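Local structure of adhesin competence repressor (Streptococcus pyogenes serotype M3, 5JLU) at residues H113-D116 against E117-N120. The protein acts as a zinc-responsive transcription regulator of the MarR family that binds DNA and senses zinc ions. Residues are numbered along the deposited sequence; the frame is centred on the assembly and turned at random.
Sequences HHHD and ETLN. With ZN (zinc ion), chain B.
His113 and Glu117, one turn apart on helix 105-127, lie together on its exposed side. With CG anti to the backbone N (chi1 167°), the His113 ring leans along the helix toward Glu117, whose CG sits over one ring face in a CH-pi contact, 4.2 Å from the centroid. The extended Glu117 chain then carries its carboxylate to the ring nitrogen, with OE2 2.7 Å from His113 NE2 and the two planes turned 60° apart. The other oxygen, OE1 of Glu117, lies obliquely to the His114 ring, 4.1 Å from CD2 of His114, and the ring and carboxylate planes are nearly parallel (7° apart).

Backbone bonds run from Glu117 N to His113 O (2.9 Å), Thr118 N to His114 O and Leu119 N to His115 O; the one from Asn120 N to Asp116 O is weak. His115 O accepts a second hydrogen bond, from Thr118 OG1 at 2.7 Å, arriving from the same face of the carbonyl as Leu119 N. Methyl CG2 of Thr118 rests against His114 O.

Metal binding belongs to His115, whose NE2 holds the zinc ion at 2.1 Å beside His45, His111 and three waters. Its ND1 is hydrogen-bonded to Asp12 of the second subunit, which also packs on Thr118 and Leu119. Held by zinc at NE2 and by Asp12 at ND1, the ring is probably fixed in its rotation, and the carboxylate probably makes NE2 a stronger zinc donor, coupling the metal site to the dimer interface.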
loop_
_atom_site.group_PDB
_atom_site.type_symbol
_atom_site.label_atom_id
_atom_site.label_comp_id
_atom_site.label_asym_id
_atom_site.label_seq_id
_atom_site.Cartn_x
_atom_site.Cartn_y
_atom_site.Cartn_z
ATOM N N HIS A 113 2.490 -15.831 8.513
ATOM C CA HIS A 113 3.880 -16.265 8.546
ATOM C C HIS A 113 4.717 -15.287 7.740
ATOM O O HIS A 113 5.834 -14.944 8.150
ATOM C CB HIS A 113 4.020 -17.737 8.067
ATOM C CG HIS A 113 5.437 -18.139 7.783
ATOM N ND1 HIS A 113 6.356 -18.428 8.780
ATOM C CD2 HIS A 113 6.107 -18.232 6.614
ATOM C CE1 HIS A 113 7.522 -18.692 8.231
ATOM N NE2 HIS A 113 7.395 -18.590 6.918
ATOM N N HIS A 114 4.192 -14.812 6.611
ATOM C CA HIS A 114 4.852 -13.711 5.860
ATOM C C HIS A 114 4.993 -12.390 6.662
ATOM O O HIS A 114 5.983 -11.683 6.489
ATOM C CB HIS A 114 4.146 -13.433 4.511
ATOM C CG HIS A 114 4.374 -14.503 3.469
ATOM N ND1 HIS A 114 4.061 -14.325 2.135
ATOM C CD2 HIS A 114 4.908 -15.748 3.564
ATOM C CE1 HIS A 114 4.385 -15.413 1.457
ATOM N NE2 HIS A 114 4.904 -16.291 2.301
ATOM N N HIS A 115 4.009 -12.051 7.502
ATOM C CA HIS A 115 4.132 -10.939 8.455
ATOM C C HIS A 115 5.268 -11.180 9.481
ATOM O O HIS A 115 6.010 -10.241 9.779
ATOM C CB HIS A 115 2.787 -10.526 9.101
ATOM C CG HIS A 115 2.006 -9.627 8.199
ATOM N ND1 HIS A 115 2.260 -8.267 8.105
ATOM C CD2 HIS A 115 1.081 -9.905 7.243
ATOM C CE1 HIS A 115 1.530 -7.749 7.141
ATOM N NE2 HIS A 115 0.766 -8.709 6.638
ATOM N N ASP A 116 5.380 -12.416 9.967
ATOM C CA ASP A 116 6.415 -12.773 10.919
ATOM C C ASP A 116 7.770 -12.612 10.266
ATOM O O ASP A 116 8.648 -11.966 10.825
ATOM C CB ASP A 116 6.234 -14.178 11.485
ATOM C CG ASP A 116 5.013 -14.287 12.378
ATOM O OD1 ASP A 116 4.687 -13.313 13.059
ATOM O OD2 ASP A 116 4.364 -15.345 12.413
ATOM N N GLU A 117 7.920 -13.060 9.037
ATOM C CA GLU A 117 9.207 -12.882 8.394
ATOM C C GLU A 117 9.515 -11.434 8.186
ATOM O O GLU A 117 10.669 -11.050 8.366
ATOM C CB GLU A 117 9.322 -13.672 7.091
ATOM C CG GLU A 117 9.292 -15.193 7.355
ATOM C CD GLU A 117 9.232 -16.087 6.093
ATOM O OE1 GLU A 117 8.760 -15.655 4.994
ATOM O OE2 GLU A 117 9.648 -17.273 6.223
ATOM N N THR A 118 8.520 -10.613 7.843
ATOM C CA THR A 118 8.835 -9.210 7.565
ATOM C C THR A 118 9.261 -8.489 8.889
ATOM O O THR A 118 9.985 -7.532 8.821
ATOM C CB THR A 118 7.674 -8.415 6.931
ATOM O OG1 THR A 118 6.594 -8.378 7.864
ATOM C CG2 THR A 118 7.164 -9.054 5.638
ATOM N N LEU A 119 8.718 -8.882 10.037
ATOM C CA LEU A 119 9.153 -8.390 11.317
ATOM C C LEU A 119 10.666 -8.572 11.545
ATOM O O LEU A 119 11.329 -7.664 12.044
ATOM C CB LEU A 119 8.358 -9.042 12.471
ATOM C CG LEU A 119 6.912 -8.667 12.586
ATOM C CD1 LEU A 119 6.294 -9.426 13.735
ATOM C CD2 LEU A 119 6.755 -7.170 12.847
ATOM N N ASN A 120 11.228 -9.682 11.107
ATOM C CA ASN A 120 12.684 -9.817 11.158
ATOM C C ASN A 120 13.390 -8.873 10.264
ATOM O O ASN A 120 14.479 -8.396 10.567
ATOM C CB ASN A 120 13.114 -11.260 10.830
ATOM C CG ASN A 120 12.444 -12.279 11.752
ATOM O OD1 ASN A 120 11.862 -11.920 12.781
ATOM N ND2 ASN A 120 12.419 -13.528 11.338
HETATM ZN ZN ZN B . -0.828 -8.346 5.309
HETATM O O HOH W 1 -0.195 -6.293 4.972
HETATM O O HOH W 2 -2.214 -8.073 3.623
HETATM O O HOH W 3 0.550 -8.825 3.903
#